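PDB 5VQE: beta-glucoside phosphorylase BglX from Unidentified, which probably cleaves beta-glucosides with phosphate as the acceptor, as a phosphorylase of glycoside hydrolase family 3 that binds a 2-fluoroglucose in its pocket. Local coordinates for residues E450-R453 and G457-I460; L415-N420 and G426-A431. One frame throughout, in Å; residues are numbered along the deposited sequence.

Contact 1 (E450-R453 and G457-I460); sequences EVPR and GYSI
The apolar part of this contact is a CH-pi interaction between P452 and the ring of Y458. CB of P452 lies 3.5 Å from the centroid of the Y458 ring and 12° off the ring normal, so the methylene sits almost squarely over the middle of one face. CG of P452 lies over the CD2-CE2 side of the Y458 ring, 3.8 Å from CE2. The tyrosine brings its ring to this place with CG anti to the backbone N (chi1 -171°). Separately, the backbone carbonyl O of R453 packs 3.6 Å from CB of Y458. Both segments belong to the surface loop that joins strand 444-447 to helix 460-466, and S459 is the N-cap of that helix, its OG accepting from N of D462. The polar part is indirect, since no hydrogen bond passes straight between the segments. One water donates to O of P452 at 2.8 Å and to OH of Y458 at 3.0 Å, tying the phenol end to the backbone carbonyl of the same proline that covers its ring. The hydroxyl has a further hydrogen bond with OD2 of D466, in the helix that follows.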
loop_
_atom_site.group_PDB
_atom_site.type_symbol
_atom_site.label_atom_id
_atom_site.label_comp_id
_atom_site.label_asym_id
_atom_site.label_seq_id
_atom_site.Cartn_x
_atom_site.Cartn_y
_atom_site.Cartn_z
ATOM N N GLU A 450 -0.023 33.980 8.618
ATOM C CA GLU A 450 -0.152 34.935 9.712
ATOM C C GLU A 450 0.632 36.220 9.512
ATOM O O GLU A 450 0.429 37.165 10.280
ATOM C CB GLU A 450 0.330 34.310 11.026
ATOM C CG GLU A 450 -0.459 33.129 11.501
ATOM C CD GLU A 450 0.011 32.647 12.860
ATOM O OE1 GLU A 450 1.210 32.315 13.008
ATOM O OE2 GLU A 450 -0.826 32.615 13.786
ATOM N N VAL A 451 1.553 36.273 8.556
ATOM C CA VAL A 451 2.484 37.399 8.484
ATOM C C VAL A 451 2.429 37.991 7.086
ATOM O O VAL A 451 1.947 37.348 6.139
ATOM C CB VAL A 451 3.925 36.973 8.847
ATOM C CG1 VAL A 451 3.989 36.547 10.305
ATOM C CG2 VAL A 451 4.402 35.866 7.926
ATOM N N PRO A 452 2.906 39.223 6.924
ATOM C CA PRO A 452 2.896 39.852 5.599
ATOM C C PRO A 452 3.871 39.183 4.645
ATOM O O PRO A 452 4.773 38.437 5.039
ATOM C CB PRO A 452 3.317 41.301 5.881
ATOM C CG PRO A 452 3.166 41.475 7.375
ATOM C CD PRO A 452 3.423 40.139 7.959
ATOM N N ARG A 453 3.678 39.473 3.367
ATOM C CA ARG A 453 4.551 38.987 2.312
ATOM C C ARG A 453 4.872 40.133 1.370
ATOM O O ARG A 453 4.125 41.117 1.299
ATOM C CB ARG A 453 3.908 37.831 1.532
ATOM C CG ARG A 453 2.631 38.210 0.809
ATOM C CD ARG A 453 1.832 36.977 0.426
ATOM N NE ARG A 453 1.384 36.245 1.614
ATOM C CZ ARG A 453 0.116 36.030 1.961
ATOM N NH1 ARG A 453 -0.889 36.467 1.210
ATOM N NH2 ARG A 453 -0.149 35.355 3.070
ATOM N N GLY A 457 2.835 46.988 -0.280
ATOM C CA GLY A 457 2.955 47.600 1.032
ATOM C C GLY A 457 3.964 46.970 1.968
ATOM O O GLY A 457 4.024 47.359 3.140
ATOM N N TYR A 458 4.764 46.020 1.500
ATOM C CA TYR A 458 5.703 45.305 2.353
ATOM C C TYR A 458 6.857 44.876 1.465
ATOM O O TYR A 458 6.635 44.295 0.399
ATOM C CB TYR A 458 5.016 44.104 3.014
ATOM C CG TYR A 458 5.797 43.373 4.087
ATOM C CD1 TYR A 458 6.535 42.231 3.788
ATOM C CD2 TYR A 458 5.755 43.797 5.416
ATOM C CE1 TYR A 458 7.232 41.545 4.784
ATOM C CE2 TYR A 458 6.442 43.113 6.414
ATOM C CZ TYR A 458 7.176 41.992 6.094
ATOM O OH TYR A 458 7.865 41.322 7.089
ATOM N N SER A 459 8.071 45.185 1.890
ATOM C CA SER A 459 9.259 45.007 1.068
ATOM C C SER A 459 10.005 43.739 1.464
ATOM O O SER A 459 9.733 43.118 2.496
ATOM C CB SER A 459 10.183 46.220 1.206
ATOM O OG SER A 459 10.797 46.213 2.480
ATOM N N ILE A 460 10.967 43.360 0.618
ATOM C CA ILE A 460 11.845 42.243 0.947
ATOM C C ILE A 460 12.725 42.608 2.130
ATOM O O ILE A 460 13.071 41.744 2.942
ATOM C CB ILE A 460 12.688 41.823 -0.274
ATOM C CG1 ILE A 460 11.782 41.246 -1.375
ATOM C CG2 ILE A 460 13.764 40.810 0.140
ATOM C CD1 ILE A 460 12.520 40.567 -2.526
HETATM O O HOH W 1 6.399 38.754 7.236
#

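Contact 2 (L415-N420 and G426-A431); sequences LVQATN and GYLSEA
Q417 lays its terminal amide against the backbone of G426-L428 and meets it with both ends. OE1 of Q417 accepts from N of L428 at 2.8 Å, with an N-H...O angle of 167° and the donor in the carbonyl plane on a lone pair. NE2 of Q417 donates to O of G426, also at 2.8 Å; that bond is more bent (155°), and its acceptor lies only 8° out of the amide plane. Two bonds close to one plane fix the rotation of the amide and identify its oxygen and nitrogen ends. The extended chain, anti about both of its first two bonds, carries the amide from the strand across to the loop. This joins the first strand of a beta-alpha-beta unit, 412-419, to the start of its helix 429-441; strand 444-447 completes the unit, lying next to 412-419 and parallel to it in the six-stranded mixed sheet. With an alanine here, N of L428 and O of G426 would probably lose these side-chain mates, and the loop before the helix would be less firmly tied to the strand.

Carbon atoms of L428 and A431 also pack against OE1 of Q417. CG of L428 approaches OE1 of Q417 to 3.4 Å, and CB of A431 lies 3.8 Å from the same oxygen. Further along the strand, T419 and L428 meet tip to tip, OG1 of the threonine 3.9 Å from CD1 of the leucine, while that hydroxyl is hydrogen-bonded to O of N475 on strand 469-475. The Y427 ring offers its edge to OE1 of Q417, CD1 being 4.0 Å away. Its own ring stacks with W447, and its OH is hydrogen-bonded to OE1 of E449.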
loop_
_atom_site.group_PDB
_atom_site.type_symbol
_atom_site.label_atom_id
_atom_site.label_comp_id
_atom_site.label_asym_id
_atom_site.label_seq_id
_atom_site.Cartn_x
_atom_site.Cartn_y
_atom_site.Cartn_z
ATOM N N LEU A 415 6.780 29.200 8.956
ATOM C CA LEU A 415 6.523 27.800 8.647
ATOM C C LEU A 415 5.449 27.737 7.571
ATOM O O LEU A 415 4.360 28.294 7.743
ATOM C CB LEU A 415 6.078 27.034 9.892
ATOM C CG LEU A 415 5.839 25.525 9.754
ATOM C CD1 LEU A 415 7.086 24.820 9.256
ATOM C CD2 LEU A 415 5.392 24.936 11.094
ATOM N N VAL A 416 5.765 27.065 6.469
ATOM C CA VAL A 416 4.921 27.040 5.280
ATOM C C VAL A 416 4.472 25.604 5.090
ATOM O O VAL A 416 5.281 24.729 4.751
ATOM C CB VAL A 416 5.653 27.554 4.036
ATOM C CG1 VAL A 416 4.701 27.614 2.855
ATOM C CG2 VAL A 416 6.262 28.908 4.301
ATOM N N GLN A 417 3.191 25.353 5.323
ATOM C CA GLN A 417 2.630 24.042 5.072
ATOM C C GLN A 417 2.255 23.921 3.606
ATOM O O GLN A 417 1.707 24.852 3.015
ATOM C CB GLN A 417 1.402 23.810 5.942
ATOM C CG GLN A 417 0.691 22.499 5.651
ATOM C CD GLN A 417 -0.559 22.341 6.464
ATOM O OE1 GLN A 417 -0.540 21.765 7.551
ATOM N NE2 GLN A 417 -1.660 22.872 5.953
ATOM N N ALA A 418 2.580 22.775 3.016
ATOM C CA ALA A 418 2.156 22.439 1.660
ATOM C C ALA A 418 1.669 21.001 1.677
ATOM O O ALA A 418 2.424 20.094 2.040
ATOM C CB ALA A 418 3.294 22.618 0.652
ATOM N N THR A 419 0.408 20.792 1.317
ATOM C CA THR A 419 -0.174 19.463 1.408
ATOM C C THR A 419 -1.359 19.366 0.465
ATOM O O THR A 419 -1.975 20.372 0.102
ATOM C CB THR A 419 -0.616 19.134 2.842
ATOM O OG1 THR A 419 -1.048 17.771 2.912
ATOM C CG2 THR A 419 -1.757 20.041 3.291
ATOM N N ASN A 420 -1.675 18.131 0.079
ATOM C CA ASN A 420 -2.882 17.850 -0.677
ATOM C C ASN A 420 -3.985 17.272 0.196
ATOM O O ASN A 420 -5.055 16.944 -0.322
ATOM C CB ASN A 420 -2.577 16.905 -1.850
ATOM C CG ASN A 420 -1.984 15.577 -1.406
ATOM O OD1 ASN A 420 -1.610 15.398 -0.249
ATOM N ND2 ASN A 420 -1.893 14.636 -2.342
ATOM N N GLY A 426 -7.328 23.627 8.696
ATOM C CA GLY A 426 -6.338 24.029 7.725
ATOM C C GLY A 426 -4.948 23.462 7.934
ATOM O O GLY A 426 -4.186 23.366 6.964
ATOM N N TYR A 427 -4.586 23.080 9.157
ATOM C CA TYR A 427 -3.221 22.665 9.459
ATOM C C TYR A 427 -3.184 21.210 9.898
ATOM O O TYR A 427 -3.972 20.784 10.750
ATOM C CB TYR A 427 -2.599 23.565 10.529
ATOM C CG TYR A 427 -2.431 24.995 10.064
ATOM C CD1 TYR A 427 -1.577 25.308 9.022
ATOM C CD2 TYR A 427 -3.134 26.031 10.665
ATOM C CE1 TYR A 427 -1.429 26.611 8.590
ATOM C CE2 TYR A 427 -2.990 27.337 10.237
ATOM C CZ TYR A 427 -2.140 27.620 9.200
ATOM O OH TYR A 427 -1.997 28.924 8.780
ATOM N N LEU A 428 -2.269 20.453 9.302
ATOM C CA LEU A 428 -2.060 19.066 9.689
ATOM C C LEU A 428 -1.681 18.971 11.160
ATOM O O LEU A 428 -0.883 19.765 11.667
ATOM C CB LEU A 428 -0.950 18.450 8.840
ATOM C CG LEU A 428 -1.171 18.393 7.335
ATOM C CD1 LEU A 428 0.158 18.187 6.625
ATOM C CD2 LEU A 428 -2.129 17.278 6.987
ATOM N N SER A 429 -2.244 17.976 11.847
ATOM C CA SER A 429 -1.870 17.744 13.236
ATOM C C SER A 429 -0.358 17.604 13.381
ATOM O O SER A 429 0.237 18.125 14.331
ATOM C CB SER A 429 -2.583 16.496 13.758
ATOM O OG SER A 429 -2.241 16.254 15.110
ATOM N N GLU A 430 0.291 16.928 12.433
ATOM C CA GLU A 430 1.724 16.701 12.565
ATOM C C GLU A 430 2.519 17.983 12.344
ATOM O O GLU A 430 3.607 18.141 12.913
ATOM C CB GLU A 430 2.172 15.615 11.590
ATOM C CG GLU A 430 1.745 14.215 11.992
ATOM C CD GLU A 430 0.274 13.961 11.779
ATOM O OE1 GLU A 430 -0.352 14.658 10.952
ATOM O OE2 GLU A 430 -0.258 13.060 12.454
ATOM N N ALA A 431 2.005 18.900 11.518
ATOM C CA ALA A 431 2.677 20.182 11.342
ATOM C C ALA A 431 2.474 21.081 12.555
ATOM O O ALA A 431 3.372 21.856 12.901
ATOM C CB ALA A 431 2.187 20.879 10.074
#

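Contact 2 is partly buried, between a strand of the six-stranded mixed sheet and the start of the following helix, whereas contact 1 lies on the surface, its centre about 42 Å from the centre of the chain, against about 23 Å for the centre of contact 2. Along the chain, contact 2 joins strand 412-419 to helix 429-441, and contact 1 folds the loop that leaves strand 444-447, the next strand of the same unit. Their chemistry differs accordingly. In contact 2 a side-chain amide bonds directly to backbone groups, while in contact 1 a proline covers an aromatic face and the polar link runs through water. Their nearest atoms, about 5 Å apart, do not touch.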